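Local coordinates for protein CRISPR system CMR subunit Cmr7 1 (Sulfolobus solfataricus, PDB 2X5Q) that belongs to the Cmr7 family and forms part of the CMR ribonucleoprotein complex of the CRISPR antiviral defence system, possibly as a homodimer, at residues W8-I20 with Y80-K92. Residues are numbered along the deposited sequence; the frame is centred on the assembly and turned at random.
Sequences WEEQVFLPITNSI and YVKGILISGKILK
Val-12 and Leu-14 each pair with an isoleucine, Ile-86 and Ile-84, exchanging backbone hydrogen bonds both ways; the straightest, Leu-14 N to Ile-84 O, measures 2.8 Å with 177° at the hydrogen. Ile-16 N adds a single bond to Lys-82 O. The side chains of Val-12, Leu-14, Ile-84 and Ile-86 share one face of the sheet, where helix 148-162 and strand 35-38 close over them. There Val-12 CG1 lies alongside Ile-86 CG1 at 3.7 Å; chi1 of 60° leaves CG2 anti to the backbone N, where it meets Ile-90 CG1 obliquely at 3.5 Å, past the corner at Ser-87. Leu-14 CD1 slants across to Ile-86 CD1.

On the other face, Phe-13 (chi1 -179°) brings its ring against the backbone of Gly-83, CE1 reaching Gly-83 N at 3.2 Å; Leu-85 CD2 sits at the ring's edge.

The packing slackens toward Glu-9 and the exposed Glu-10, where water and polar groups replace hydrocarbon contacts. Ser-87 OG, hydrogen-bonded to Asn-39 ND2, is 3.0 Å from Glu-9 OE1, which accepts from Gln-43 N; water 1 joins Ser-87 OG to Glu-10 O. Gln-11 is pinned instead by its amide: NE2 donates to Glu-9 O and Gln-43 O, and OE1 accepts from Val-45 N. Strand 11-15 thus lies between antiparallel 80-86 and parallel 117-123, an inner strand of a mixed beta sheet, and the chain leaving 80-86 turns at Ser-87 into a second, antiparallel sheet.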
# COMPACT_ATOMS: atom_id res chain seq x y z
N TRP A 8 -23.30 4.74 -3.22
CA TRP A 8 -22.84 3.48 -3.89
C TRP A 8 -23.12 2.27 -3.00
O TRP A 8 -22.85 2.30 -1.79
CB TRP A 8 -21.34 3.54 -4.19
CG TRP A 8 -20.99 4.35 -5.39
CD1 TRP A 8 -20.38 5.58 -5.40
CD2 TRP A 8 -21.20 4.00 -6.76
NE1 TRP A 8 -20.21 6.02 -6.69
CE2 TRP A 8 -20.71 5.07 -7.55
CE3 TRP A 8 -21.78 2.90 -7.41
CZ2 TRP A 8 -20.77 5.07 -8.95
CZ3 TRP A 8 -21.83 2.89 -8.80
CH2 TRP A 8 -21.33 3.97 -9.55
N GLU A 9 -23.67 1.22 -3.60
CA GLU A 9 -23.68 -0.09 -2.97
C GLU A 9 -22.25 -0.52 -2.65
O GLU A 9 -21.31 -0.11 -3.33
CB GLU A 9 -24.33 -1.11 -3.91
CG GLU A 9 -25.82 -0.87 -4.08
CD GLU A 9 -26.50 -1.79 -5.09
OE1 GLU A 9 -25.80 -2.49 -5.86
OE2 GLU A 9 -27.75 -1.79 -5.11
N GLU A 10 -22.08 -1.34 -1.62
CA GLU A 10 -20.76 -1.88 -1.30
C GLU A 10 -20.19 -2.64 -2.50
O GLU A 10 -20.92 -3.38 -3.18
CB GLU A 10 -20.80 -2.80 -0.06
CG GLU A 10 -20.97 -2.03 1.27
CD GLU A 10 -20.62 -2.86 2.52
OE1 GLU A 10 -20.79 -2.33 3.64
OE2 GLU A 10 -20.16 -4.02 2.39
N GLN A 11 -18.91 -2.45 -2.76
CA GLN A 11 -18.25 -3.07 -3.92
C GLN A 11 -17.23 -4.12 -3.51
O GLN A 11 -16.82 -4.18 -2.36
CB GLN A 11 -17.57 -2.00 -4.77
CG GLN A 11 -18.52 -0.82 -5.12
CD GLN A 11 -19.41 -1.11 -6.31
OE1 GLN A 11 -18.93 -1.45 -7.38
NE2 GLN A 11 -20.73 -0.94 -6.14
N VAL A 12 -16.84 -4.95 -4.47
CA VAL A 12 -15.74 -5.90 -4.30
C VAL A 12 -14.76 -5.67 -5.44
O VAL A 12 -15.17 -5.43 -6.57
CB VAL A 12 -16.23 -7.38 -4.26
CG1 VAL A 12 -16.93 -7.76 -5.56
CG2 VAL A 12 -15.07 -8.33 -3.99
N PHE A 13 -13.47 -5.68 -5.13
CA PHE A 13 -12.41 -5.64 -6.15
C PHE A 13 -12.24 -6.99 -6.77
O PHE A 13 -11.87 -7.97 -6.08
CB PHE A 13 -11.09 -5.18 -5.52
CG PHE A 13 -9.92 -5.07 -6.47
CD1 PHE A 13 -9.86 -4.05 -7.42
CD2 PHE A 13 -8.86 -5.97 -6.40
CE1 PHE A 13 -8.75 -3.93 -8.27
CE2 PHE A 13 -7.73 -5.86 -7.26
CZ PHE A 13 -7.69 -4.85 -8.18
N LEU A 14 -12.48 -7.06 -8.07
CA LEU A 14 -12.29 -8.29 -8.82
C LEU A 14 -10.98 -8.13 -9.58
O LEU A 14 -10.93 -7.39 -10.56
CB LEU A 14 -13.49 -8.50 -9.76
CG LEU A 14 -13.66 -9.76 -10.61
CD1 LEU A 14 -15.07 -9.79 -11.20
CD2 LEU A 14 -12.66 -9.87 -11.72
N PRO A 15 -9.90 -8.80 -9.12
CA PRO A 15 -8.67 -8.80 -9.90
C PRO A 15 -8.86 -9.47 -11.25
O PRO A 15 -9.44 -10.56 -11.33
CB PRO A 15 -7.68 -9.63 -9.05
CG PRO A 15 -8.28 -9.71 -7.70
CD PRO A 15 -9.77 -9.58 -7.88
N ILE A 16 -8.37 -8.83 -12.31
CA ILE A 16 -8.40 -9.44 -13.64
C ILE A 16 -7.03 -10.05 -13.94
O ILE A 16 -6.06 -9.33 -14.23
CB ILE A 16 -8.81 -8.41 -14.70
CG1 ILE A 16 -10.16 -7.77 -14.33
CG2 ILE A 16 -8.88 -9.03 -16.11
CD1 ILE A 16 -11.32 -8.73 -14.32
N THR A 17 -6.94 -11.38 -13.84
CA THR A 17 -5.70 -12.12 -14.12
C THR A 17 -5.96 -13.20 -15.15
O THR A 17 -7.11 -13.45 -15.49
CB THR A 17 -5.17 -12.85 -12.87
OG1 THR A 17 -5.99 -13.98 -12.61
CG2 THR A 17 -5.14 -11.94 -11.65
N ASN A 18 -4.89 -13.89 -15.58
CA ASN A 18 -5.02 -15.05 -16.46
C ASN A 18 -5.70 -16.28 -15.84
O ASN A 18 -5.98 -17.23 -16.57
CB ASN A 18 -3.64 -15.51 -16.98
CG ASN A 18 -3.07 -14.59 -18.03
OD1 ASN A 18 -3.70 -14.33 -19.05
ND2 ASN A 18 -1.85 -14.10 -17.79
N SER A 19 -5.96 -16.28 -14.53
CA SER A 19 -6.49 -17.47 -13.86
C SER A 19 -7.94 -17.41 -13.38
O SER A 19 -8.46 -18.40 -12.85
CB SER A 19 -5.57 -17.85 -12.70
OG SER A 19 -4.29 -18.17 -13.19
N ILE A 20 -8.59 -16.27 -13.56
CA ILE A 20 -9.97 -16.14 -13.10
C ILE A 20 -10.89 -16.92 -14.02
O ILE A 20 -10.59 -17.13 -15.20
CB ILE A 20 -10.41 -14.66 -12.95
CG1 ILE A 20 -10.63 -14.00 -14.31
CG2 ILE A 20 -9.36 -13.88 -12.12
CD1 ILE A 20 -11.19 -12.60 -14.22
N TYR A 80 1.67 -3.40 -9.05
CA TYR A 80 0.24 -3.16 -9.05
C TYR A 80 -0.54 -4.37 -9.54
O TYR A 80 -0.02 -5.23 -10.28
CB TYR A 80 -0.16 -1.94 -9.89
CG TYR A 80 0.41 -1.95 -11.29
CD1 TYR A 80 -0.19 -2.68 -12.31
CD2 TYR A 80 1.58 -1.26 -11.58
CE1 TYR A 80 0.36 -2.70 -13.60
CE2 TYR A 80 2.12 -1.27 -12.85
CZ TYR A 80 1.51 -2.00 -13.86
OH TYR A 80 2.09 -1.99 -15.11
N VAL A 81 -1.80 -4.41 -9.13
CA VAL A 81 -2.77 -5.32 -9.73
C VAL A 81 -3.96 -4.43 -10.09
O VAL A 81 -4.33 -3.56 -9.32
CB VAL A 81 -3.16 -6.44 -8.76
CG1 VAL A 81 -4.12 -7.45 -9.44
CG2 VAL A 81 -1.90 -7.16 -8.22
N LYS A 82 -4.53 -4.62 -11.27
CA LYS A 82 -5.73 -3.90 -11.68
C LYS A 82 -6.95 -4.81 -11.62
O LYS A 82 -6.84 -6.04 -11.69
CB LYS A 82 -5.56 -3.35 -13.09
CG LYS A 82 -4.32 -2.43 -13.25
CD LYS A 82 -4.21 -1.87 -14.65
CE LYS A 82 -2.77 -1.77 -15.11
NZ LYS A 82 -2.70 -1.17 -16.48
N GLY A 83 -8.11 -4.20 -11.44
CA GLY A 83 -9.36 -4.92 -11.41
C GLY A 83 -10.55 -4.00 -11.56
O GLY A 83 -10.41 -2.76 -11.72
N ILE A 84 -11.73 -4.59 -11.53
CA ILE A 84 -12.95 -3.82 -11.63
C ILE A 84 -13.59 -3.83 -10.26
O ILE A 84 -13.30 -4.71 -9.43
CB ILE A 84 -13.90 -4.34 -12.72
CG1 ILE A 84 -14.24 -5.82 -12.53
CG2 ILE A 84 -13.31 -4.07 -14.11
CD1 ILE A 84 -15.32 -6.30 -13.46
N LEU A 85 -14.44 -2.84 -10.03
CA LEU A 85 -15.21 -2.76 -8.83
C LEU A 85 -16.65 -2.99 -9.21
O LEU A 85 -17.22 -2.29 -10.06
CB LEU A 85 -15.05 -1.39 -8.18
CG LEU A 85 -13.72 -1.10 -7.50
CD1 LEU A 85 -13.60 0.40 -7.23
CD2 LEU A 85 -13.54 -1.93 -6.20
N ILE A 86 -17.25 -4.00 -8.58
CA ILE A 86 -18.62 -4.40 -8.88
C ILE A 86 -19.38 -4.60 -7.59
O ILE A 86 -18.77 -4.88 -6.57
CB ILE A 86 -18.65 -5.68 -9.72
CG1 ILE A 86 -18.03 -6.88 -8.96
CG2 ILE A 86 -17.92 -5.44 -11.08
CD1 ILE A 86 -18.03 -8.17 -9.76
N SER A 87 -20.70 -4.45 -7.63
CA SER A 87 -21.54 -4.74 -6.48
C SER A 87 -21.54 -6.24 -6.20
O SER A 87 -21.92 -7.06 -7.05
CB SER A 87 -22.97 -4.24 -6.66
OG SER A 87 -23.78 -4.74 -5.62
N GLY A 88 -21.14 -6.59 -4.98
CA GLY A 88 -20.92 -7.98 -4.65
C GLY A 88 -20.11 -8.15 -3.39
O GLY A 88 -19.93 -7.21 -2.61
N LYS A 89 -19.62 -9.37 -3.18
CA LYS A 89 -18.89 -9.67 -1.96
C LYS A 89 -17.96 -10.87 -2.13
O LYS A 89 -18.17 -11.72 -2.97
CB LYS A 89 -19.88 -9.92 -0.82
CG LYS A 89 -20.76 -11.13 -0.99
CD LYS A 89 -21.83 -11.21 0.11
CE LYS A 89 -21.32 -11.87 1.37
NZ LYS A 89 -22.43 -12.14 2.36
N ILE A 90 -16.94 -10.91 -1.28
CA ILE A 90 -16.03 -12.04 -1.22
C ILE A 90 -16.74 -13.14 -0.43
O ILE A 90 -17.07 -12.95 0.74
CB ILE A 90 -14.69 -11.61 -0.57
CG1 ILE A 90 -14.06 -10.49 -1.40
CG2 ILE A 90 -13.73 -12.80 -0.49
CD1 ILE A 90 -12.91 -9.79 -0.76
N LEU A 91 -17.02 -14.26 -1.09
CA LEU A 91 -17.72 -15.39 -0.46
C LEU A 91 -16.77 -16.37 0.22
O LEU A 91 -17.11 -16.98 1.23
CB LEU A 91 -18.57 -16.16 -1.47
CG LEU A 91 -19.96 -15.60 -1.80
CD1 LEU A 91 -20.79 -16.67 -2.50
CD2 LEU A 91 -20.68 -15.12 -0.56
N LYS A 92 -15.58 -16.53 -0.36
CA LYS A 92 -14.55 -17.36 0.23
C LYS A 92 -13.24 -16.61 0.12
O LYS A 92 -12.92 -16.05 -0.94
CB LYS A 92 -14.48 -18.72 -0.48
CG LYS A 92 -13.36 -19.59 0.00
CD LYS A 92 -13.27 -20.89 -0.77
CE LYS A 92 -12.59 -20.70 -2.10
NZ LYS A 92 -12.49 -21.99 -2.83
O HOH W 1 -23.23 -4.66 -2.48
O HOH W 2 -4.78 -6.95 -13.55